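Local coordinates for hypothetical protein PSPTO5229 (Pseudomonas syringae pv. tomato str. DC3000, PDB 2EVE) that is of unknown function but folds as an EVE domain, related to ASCH and PUA folds, and so may bind RNA or another nucleic acid, at residues A[46-51]-A[143-148]; A[121-126]-A[139-144]. One frame throughout, in Å; residues are numbered along the deposited sequence.

Overall arrangement
From the N terminus the chain lays down strand 3-8 and, after two helices and strand 23-26, strand 46-51, which runs parallel to 3-8 in the mixed sheet. Contact 1 brings the C-terminal helix 139-149 back onto this strand, closing a loop of 91 residues that holds much of the sheet. Contact 2 nests inside that loop: segment 121-126, following helix 111-115, meets the start of the same helix after only 12 residues, four of them in edge strand 134-137. The two contacts share Ala143 and Ala144, and their centres lie about 9 Å apart. Trp142 and Leu125 bridge them by packing on Phe48 and Tyr50, so sheet, loop and terminal helix pack together.

Contact 1 of 2, residues A[46-51]-A[143-148]; sequences EFFFYH and AAILAL. With 144 (tris-hydroxymethyl-methyl-ammonium), chain D.
Phe48 of strand 46-51 meets Ile145 and Leu146 where the C-terminal helix packs on the mixed sheet of the EVE domain, a PUA-related fold. Ile145 does most of the touching. Its CG2 methyl makes a CH-pi contact over one face of the Phe48 ring, 3.9 Å from the centroid and 30° off the normal, while its CD1 closes to 3.4 Å from Phe48 CE2. Leu146 comes in at the ring edge near its plane, with CD2 4.2 Å from Phe48 CE1. The CB of Phe48 already points toward the helix, and Phe48 and Ile145 approach from opposite directions, so that the isoleucine branch lies over the phenyl face. With CG anti to the carbonyl carbon (chi1 -76°), the ring is set between Ile145 and Trp142, which stacks on the opposite face. Ile59 and Ile62 of the neighbouring strand 58-71 add further apolar neighbours. Along strand 46-51 side chains alternate: Phe47 and Phe49 meet Trp26 edge-to-face, whereas Tyr50 packs on Leu111 and Leu125 and lines the pocket of the bound tris-hydroxymethyl-methyl-ammonium. There Tyr50 OH is hydrogen-bonded to ligand O2 at 2.6 Å, the ligand oxygen lying in the plane of the phenol ring.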
ATOM      1  N   GLU A  46       6.344   5.456  -6.804  1.00  9.36           N
ATOM      2  CA  GLU A  46       6.370   5.668  -5.363  1.00  9.71           C
ATOM      3  C   GLU A  46       4.968   5.510  -4.806  1.00  9.69           C
ATOM      4  O   GLU A  46       3.987   5.666  -5.532  1.00  9.35           O
ATOM      5  CB  GLU A  46       6.910   7.061  -5.042  1.00 11.01           C
ATOM      6  CG  GLU A  46       8.388   7.215  -5.348  1.00 14.27           C
ATOM      7  CD  GLU A  46       8.860   8.650  -5.227  1.00 18.75           C
ATOM      8  OE1 GLU A  46       8.402   9.495  -6.025  1.00 22.97           O
ATOM      9  OE2 GLU A  46       9.689   8.929  -4.339  1.00 20.63           O
ATOM     10  N   PHE A  47       4.870   5.194  -3.520  1.00  8.91           N
ATOM     11  CA  PHE A  47       3.563   5.025  -2.901  1.00  7.99           C
ATOM     12  C   PHE A  47       3.549   5.486  -1.461  1.00 10.58           C
ATOM     13  O   PHE A  47       4.572   5.449  -0.772  1.00  9.85           O
ATOM     14  CB  PHE A  47       3.129   3.552  -2.955  1.00  8.32           C
ATOM     15  CG  PHE A  47       3.923   2.644  -2.049  1.00  8.19           C
ATOM     16  CD1 PHE A  47       3.504   2.387  -0.745  1.00  8.62           C
ATOM     17  CD2 PHE A  47       5.090   2.038  -2.505  1.00  9.18           C
ATOM     18  CE1 PHE A  47       4.240   1.540   0.090  1.00  9.64           C
ATOM     19  CE2 PHE A  47       5.833   1.194  -1.678  1.00  9.58           C
ATOM     20  CZ  PHE A  47       5.407   0.943  -0.385  1.00  8.22           C
ATOM     21  N   PHE A  48       2.383   5.939  -1.016  1.00  7.59           N
ATOM     22  CA  PHE A  48       2.226   6.346   0.368  1.00  8.53           C
ATOM     23  C   PHE A  48       1.953   5.088   1.173  1.00  8.20           C
ATOM     24  O   PHE A  48       1.110   4.270   0.799  1.00  8.18           O
ATOM     25  CB  PHE A  48       1.058   7.318   0.528  1.00  8.54           C
ATOM     26  CG  PHE A  48       1.363   8.703   0.059  1.00 11.13           C
ATOM     27  CD1 PHE A  48       2.525   9.347   0.472  1.00 10.08           C
ATOM     28  CD2 PHE A  48       0.492   9.369  -0.793  1.00 11.10           C
ATOM     29  CE1 PHE A  48       2.815  10.635   0.042  1.00  9.76           C
ATOM     30  CE2 PHE A  48       0.772  10.658  -1.228  1.00 13.22           C
ATOM     31  CZ  PHE A  48       1.937  11.294  -0.811  1.00 11.56           C
ATOM     32  N   PHE A  49       2.692   4.934   2.266  1.00  8.01           N
ATOM     33  CA  PHE A  49       2.558   3.787   3.161  1.00  9.01           C
ATOM     34  C   PHE A  49       1.502   4.184   4.196  1.00  9.54           C
ATOM     35  O   PHE A  49       1.761   4.997   5.085  1.00 10.56           O
ATOM     36  CB  PHE A  49       3.913   3.519   3.837  1.00  9.35           C
ATOM     37  CG  PHE A  49       4.036   2.160   4.492  1.00  6.74           C
ATOM     38  CD1 PHE A  49       3.131   1.738   5.464  1.00  9.70           C
ATOM     39  CD2 PHE A  49       5.106   1.326   4.167  1.00  7.43           C
ATOM     40  CE1 PHE A  49       3.294   0.499   6.107  1.00  9.46           C
ATOM     41  CE2 PHE A  49       5.277   0.096   4.800  1.00  7.29           C
ATOM     42  CZ  PHE A  49       4.372  -0.322   5.771  1.00  8.84           C
ATOM     43  N   TYR A  50       0.311   3.612   4.070  1.00  8.70           N
ATOM     44  CA  TYR A  50      -0.795   3.928   4.966  1.00  9.06           C
ATOM     45  C   TYR A  50      -0.984   2.887   6.068  1.00  8.94           C
ATOM     46  O   TYR A  50      -1.144   1.697   5.795  1.00 11.19           O
ATOM     47  CB  TYR A  50      -2.076   4.072   4.132  1.00  9.13           C
ATOM     48  CG  TYR A  50      -3.327   4.381   4.923  1.00  9.87           C
ATOM     49  CD1 TYR A  50      -4.060   3.364   5.534  1.00 11.50           C
ATOM     50  CD2 TYR A  50      -3.775   5.692   5.060  1.00 12.23           C
ATOM     51  CE1 TYR A  50      -5.214   3.649   6.266  1.00 12.91           C
ATOM     52  CE2 TYR A  50      -4.924   5.987   5.788  1.00 12.29           C
ATOM     53  CZ  TYR A  50      -5.635   4.966   6.385  1.00 13.65           C
ATOM     54  OH  TYR A  50      -6.767   5.260   7.104  1.00 15.88           O
ATOM     55  N   HIS A  51      -0.948   3.349   7.317  1.00 10.75           N
ATOM     56  CA  HIS A  51      -1.133   2.477   8.472  1.00 10.08           C
ATOM     57  C   HIS A  51      -2.621   2.287   8.725  1.00 12.16           C
ATOM     58  O   HIS A  51      -3.340   3.248   8.988  1.00 14.16           O
ATOM     59  CB  HIS A  51      -0.471   3.085   9.711  1.00 10.63           C
ATOM     60  CG  HIS A  51       1.011   2.890   9.762  1.00 11.73           C
ATOM     61  ND1 HIS A  51       1.788   3.367  10.796  1.00 10.66           N
ATOM     62  CD2 HIS A  51       1.857   2.247   8.921  1.00 11.16           C
ATOM     63  CE1 HIS A  51       3.048   3.026  10.591  1.00 11.89           C
ATOM     64  NE2 HIS A  51       3.117   2.345   9.461  1.00 11.10           N
ATOM     65  N   ALA A 143       1.146  15.770  -4.619  1.00 11.86           N
ATOM     66  CA  ALA A 143       1.721  17.054  -4.235  1.00 13.42           C
ATOM     67  C   ALA A 143       0.967  17.653  -3.054  1.00 12.41           C
ATOM     68  O   ALA A 143       1.568  18.244  -2.158  1.00 14.72           O
ATOM     69  CB  ALA A 143       1.688  18.016  -5.419  1.00 14.84           C
ATOM     70  N   ALA A 144      -0.355  17.494  -3.049  1.00 13.70           N
ATOM     71  CA  ALA A 144      -1.174  18.029  -1.970  1.00 12.34           C
ATOM     72  C   ALA A 144      -0.832  17.374  -0.638  1.00 13.70           C
ATOM     73  O   ALA A 144      -0.757  18.042   0.392  1.00 13.86           O
ATOM     74  CB  ALA A 144      -2.653  17.830  -2.286  1.00 12.34           C
ATOM     75  N   ILE A 145      -0.627  16.062  -0.659  1.00 11.83           N
ATOM     76  CA  ILE A 145      -0.297  15.346   0.562  1.00 12.32           C
ATOM     77  C   ILE A 145       1.106  15.709   1.045  1.00 12.03           C
ATOM     78  O   ILE A 145       1.327  15.883   2.243  1.00 12.95           O
ATOM     79  CB  ILE A 145      -0.437  13.820   0.356  1.00 12.22           C
ATOM     80  CG1 ILE A 145      -1.920  13.480   0.178  1.00 13.66           C
ATOM     81  CG2 ILE A 145       0.137  13.067   1.549  1.00 12.73           C
ATOM     82  CD1 ILE A 145      -2.195  12.070  -0.276  1.00 13.50           C
ATOM     83  N   LEU A 146       2.053  15.847   0.121  1.00 13.21           N
ATOM     84  CA  LEU A 146       3.408  16.218   0.516  1.00 13.86           C
ATOM     85  C   LEU A 146       3.387  17.594   1.184  1.00 15.55           C
ATOM     86  O   LEU A 146       4.101  17.828   2.159  1.00 16.78           O
ATOM     87  CB  LEU A 146       4.349  16.249  -0.692  1.00 14.92           C
ATOM     88  CG  LEU A 146       4.723  14.919  -1.350  1.00 14.89           C
ATOM     89  CD1 LEU A 146       5.740  15.180  -2.451  1.00 15.37           C
ATOM     90  CD2 LEU A 146       5.299  13.957  -0.316  1.00 14.31           C
ATOM     91  N   ALA A 147       2.564  18.498   0.659  1.00 15.76           N
ATOM     92  CA  ALA A 147       2.459  19.840   1.219  1.00 17.52           C
ATOM     93  C   ALA A 147       1.876  19.801   2.628  1.00 18.31           C
ATOM     94  O   ALA A 147       2.192  20.652   3.460  1.00 19.60           O
ATOM     95  CB  ALA A 147       1.597  20.721   0.316  1.00 17.20           C
ATOM     96  N   LEU A 148       1.022  18.817   2.894  1.00 20.12           N
ATOM     97  CA  LEU A 148       0.413  18.679   4.213  1.00 21.31           C
ATOM     98  C   LEU A 148       1.455  18.333   5.268  1.00 22.87           C
ATOM     99  O   LEU A 148       1.269  18.622   6.448  1.00 21.91           O
ATOM    100  CB  LEU A 148      -0.675  17.600   4.200  1.00 23.10           C
ATOM    101  CG  LEU A 148      -2.018  17.956   3.565  1.00 24.82           C
ATOM    102  CD1 LEU A 148      -2.943  16.750   3.646  1.00 24.86           C
ATOM    103  CD2 LEU A 148      -2.638  19.151   4.287  1.00 24.72           C
TER
HETATM  104  C1  144 D 303      -8.465   0.573   8.436  1.00 26.65           C
HETATM  105  N   144 D 303      -9.103   0.923   7.175  1.00 29.02           N
HETATM  106  C2  144 D 303      -9.248   2.415   7.113  1.00 29.15           C
HETATM  107  O2  144 D 303      -8.603   3.512   7.789  1.00 30.24           O
HETATM  108  C3  144 D 303     -10.411   0.140   7.154  1.00 28.61           C
HETATM  109  O3  144 D 303     -11.199   0.321   5.959  1.00 31.08           O
HETATM  110  C4  144 D 303      -8.146   0.507   6.128  1.00 29.31           C
HETATM  111  O4  144 D 303      -7.648  -0.970   5.777  1.00 33.20           O

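Contact 2 of 2, residues A[121-126]-A[139-144]; sequences EQLPLV and AEQWAA
At the N-terminal end of helix 139-149, Gln141 stretches its side chain across to the backbone of Gln122 and Leu123 in the loop that follows helix 111-115. The two segments share no direct hydrogen bond; two waters join them instead. One water accepts from both Gln141 NE2 and Gln122 N, at 2.9 Å each. The other accepts from Gln141 NE2 at 3.1 Å and donates to Gln122 O at 2.7 Å. The amide nitrogen of Gln141 thus spends its donors on two waters that hold the N-H and C=O of a single loop residue. Leu123 N lies 3.4 Å from Gln141 NE2, but both are donors and the approach is plain proximity. Beyond CG the Gln141 chain is extended (chi2 171°), which carries its amide clear of the helix and over to the loop. The other end of that amide turns back to its own helix: OE1 accepts from the backbone N of Thr138, just ahead of the first turn, as the side chain does in one half of a capping box. This bond, with the two waters on NE2, probably holds the amide's rotation. Leu123 lies against the amide as well, its CD1 methyl 3.7 Å from Gln141 OE1. Leu123 also packs on Met135 of edge strand 134-137. The loop then tightens into a short 3-10 turn, in which Val126 N donates to Leu123 O at 3.0 Å, and Leu125 is delivered onto Leu5, Tyr50, Leu111 and Leu114.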
ATOM      1  N   GLU A 121     -10.695  14.774  -2.524  1.00 17.12           N
ATOM      2  CA  GLU A 121     -12.055  14.245  -2.572  1.00 19.03           C
ATOM      3  C   GLU A 121     -12.233  13.066  -3.526  1.00 17.74           C
ATOM      4  O   GLU A 121     -13.122  12.237  -3.331  1.00 18.78           O
ATOM      5  CB  GLU A 121     -13.043  15.355  -2.940  1.00 20.66           C
ATOM      6  CG  GLU A 121     -13.162  16.443  -1.887  1.00 27.03           C
ATOM      7  CD  GLU A 121     -14.200  17.487  -2.249  1.00 29.68           C
ATOM      8  OE1 GLU A 121     -14.075  18.097  -3.332  1.00 32.00           O
ATOM      9  OE2 GLU A 121     -15.137  17.695  -1.453  1.00 33.75           O
ATOM     10  N   GLN A 122     -11.384  12.987  -4.548  1.00 17.87           N
ATOM     11  CA  GLN A 122     -11.467  11.905  -5.528  1.00 18.23           C
ATOM     12  C   GLN A 122     -10.587  10.708  -5.181  1.00 16.82           C
ATOM     13  O   GLN A 122     -10.523   9.739  -5.937  1.00 17.00           O
ATOM     14  CB  GLN A 122     -11.089  12.423  -6.918  1.00 21.33           C
ATOM     15  CG  GLN A 122     -12.075  13.425  -7.490  1.00 25.56           C
ATOM     16  CD  GLN A 122     -13.461  12.837  -7.666  1.00 29.86           C
ATOM     17  OE1 GLN A 122     -13.644  11.855  -8.387  1.00 33.14           O
ATOM     18  NE2 GLN A 122     -14.447  13.435  -7.006  1.00 32.70           N
ATOM     19  N   LEU A 123      -9.911  10.775  -4.040  1.00 15.57           N
ATOM     20  CA  LEU A 123      -9.051   9.680  -3.610  1.00 14.94           C
ATOM     21  C   LEU A 123      -9.931   8.605  -2.977  1.00 15.11           C
ATOM     22  O   LEU A 123     -10.687   8.881  -2.048  1.00 15.86           O
ATOM     23  CB  LEU A 123      -8.035  10.192  -2.591  1.00 13.98           C
ATOM     24  CG  LEU A 123      -6.951   9.210  -2.145  1.00 11.83           C
ATOM     25  CD1 LEU A 123      -6.049   8.855  -3.327  1.00 15.44           C
ATOM     26  CD2 LEU A 123      -6.145   9.847  -1.027  1.00 15.50           C
ATOM     27  N   PRO A 124      -9.850   7.359  -3.476  1.00 14.93           N
ATOM     28  CA  PRO A 124     -10.668   6.277  -2.919  1.00 14.17           C
ATOM     29  C   PRO A 124     -10.611   6.167  -1.395  1.00 14.56           C
ATOM     30  O   PRO A 124     -11.612   5.852  -0.751  1.00 14.70           O
ATOM     31  CB  PRO A 124     -10.107   5.037  -3.607  1.00 14.74           C
ATOM     32  CG  PRO A 124      -9.718   5.561  -4.946  1.00 15.58           C
ATOM     33  CD  PRO A 124      -9.037   6.867  -4.605  1.00 15.09           C
ATOM     34  N   LEU A 125      -9.437   6.432  -0.832  1.00 13.92           N
ATOM     35  CA  LEU A 125      -9.221   6.356   0.610  1.00 15.64           C
ATOM     36  C   LEU A 125     -10.242   7.143   1.424  1.00 17.04           C
ATOM     37  O   LEU A 125     -10.652   6.707   2.502  1.00 16.95           O
ATOM     38  CB  LEU A 125      -7.816   6.866   0.959  1.00 14.51           C
ATOM     39  CG  LEU A 125      -7.369   6.742   2.420  1.00 15.22           C
ATOM     40  CD1 LEU A 125      -7.057   5.285   2.718  1.00 15.30           C
ATOM     41  CD2 LEU A 125      -6.134   7.602   2.671  1.00 14.09           C
ATOM     42  N   VAL A 126     -10.651   8.299   0.911  1.00 17.10           N
ATOM     43  CA  VAL A 126     -11.602   9.148   1.625  1.00 20.58           C
ATOM     44  C   VAL A 126     -13.040   9.024   1.141  1.00 22.04           C
ATOM     45  O   VAL A 126     -13.910   9.775   1.583  1.00 25.29           O
ATOM     46  CB  VAL A 126     -11.198  10.639   1.538  1.00 20.27           C
ATOM     47  CG1 VAL A 126      -9.772  10.822   2.032  1.00 21.71           C
ATOM     48  CG2 VAL A 126     -11.346  11.144   0.112  1.00 21.30           C
ATOM     49  N   ALA A 139      -0.917  13.046  -9.617  1.00 13.78           N
ATOM     50  CA  ALA A 139       0.204  13.927  -9.325  1.00 13.81           C
ATOM     51  C   ALA A 139      -0.259  15.069  -8.429  1.00 14.12           C
ATOM     52  O   ALA A 139       0.475  15.514  -7.546  1.00 13.16           O
ATOM     53  CB  ALA A 139       0.792  14.480 -10.621  1.00 15.91           C
ATOM     54  N   GLU A 140      -1.486  15.538  -8.653  1.00 15.50           N
ATOM     55  CA  GLU A 140      -2.037  16.631  -7.862  1.00 15.88           C
ATOM     56  C   GLU A 140      -2.290  16.196  -6.425  1.00 15.61           C
ATOM     57  O   GLU A 140      -2.006  16.939  -5.484  1.00 14.78           O
ATOM     58  CB  GLU A 140      -3.348  17.142  -8.469  1.00 18.28           C
ATOM     59  CG  GLU A 140      -3.307  17.356  -9.973  1.00 22.84           C
ATOM     60  CD  GLU A 140      -3.741  16.121 -10.744  1.00 26.05           C
ATOM     61  OE1 GLU A 140      -4.965  15.871 -10.838  1.00 30.44           O
ATOM     62  OE2 GLU A 140      -2.859  15.395 -11.247  1.00 22.14           O
ATOM     63  N   GLN A 141      -2.828  14.993  -6.252  1.00 12.77           N
ATOM     64  CA  GLN A 141      -3.103  14.494  -4.911  1.00 11.82           C
ATOM     65  C   GLN A 141      -1.796  14.252  -4.171  1.00 10.75           C
ATOM     66  O   GLN A 141      -1.686  14.541  -2.983  1.00 10.92           O
ATOM     67  CB  GLN A 141      -3.925  13.204  -4.982  1.00 10.24           C
ATOM     68  CG  GLN A 141      -5.281  13.388  -5.642  1.00 12.79           C
ATOM     69  CD  GLN A 141      -5.984  12.071  -5.910  1.00 12.78           C
ATOM     70  OE1 GLN A 141      -5.340  11.057  -6.190  1.00 13.37           O
ATOM     71  NE2 GLN A 141      -7.314  12.083  -5.847  1.00 16.25           N
ATOM     72  N   TRP A 142      -0.806  13.724  -4.883  1.00 10.90           N
ATOM     73  CA  TRP A 142       0.494  13.450  -4.291  1.00 10.48           C
ATOM     74  C   TRP A 142       1.129  14.742  -3.777  1.00 10.39           C
ATOM     75  O   TRP A 142       1.587  14.807  -2.638  1.00 11.11           O
ATOM     76  CB  TRP A 142       1.408  12.779  -5.323  1.00 11.20           C
ATOM     77  CG  TRP A 142       2.733  12.325  -4.769  1.00 11.55           C
ATOM     78  CD1 TRP A 142       3.886  13.055  -4.688  1.00 11.62           C
ATOM     79  CD2 TRP A 142       3.027  11.047  -4.187  1.00  9.76           C
ATOM     80  NE1 TRP A 142       4.877  12.311  -4.088  1.00 11.22           N
ATOM     81  CE2 TRP A 142       4.376  11.076  -3.771  1.00 11.47           C
ATOM     82  CE3 TRP A 142       2.279   9.881  -3.972  1.00  9.42           C
ATOM     83  CZ2 TRP A 142       4.995   9.981  -3.156  1.00 10.09           C
ATOM     84  CZ3 TRP A 142       2.894   8.791  -3.359  1.00 10.96           C
ATOM     85  CH2 TRP A 142       4.242   8.853  -2.958  1.00  9.93           C
ATOM     86  N   ALA A 143       1.146  15.770  -4.619  1.00 11.86           N
ATOM     87  CA  ALA A 143       1.721  17.054  -4.235  1.00 13.42           C
ATOM     88  C   ALA A 143       0.967  17.653  -3.054  1.00 12.41           C
ATOM     89  O   ALA A 143       1.568  18.244  -2.158  1.00 14.72           O
ATOM     90  CB  ALA A 143       1.688  18.016  -5.419  1.00 14.84           C
ATOM     91  N   ALA A 144      -0.355  17.494  -3.049  1.00 13.70           N
ATOM     92  CA  ALA A 144      -1.174  18.029  -1.970  1.00 12.34           C
ATOM     93  C   ALA A 144      -0.832  17.374  -0.638  1.00 13.70           C
ATOM     94  O   ALA A 144      -0.757  18.042   0.392  1.00 13.86           O
ATOM     95  CB  ALA A 144      -2.653  17.830  -2.286  1.00 12.34           C
TER
HETATM   96  O   HOH W   1      -9.078  14.374  -5.603  1.00 18.06           O
HETATM   97  O   HOH W   2      -8.713  10.204  -7.860  1.00 29.87           O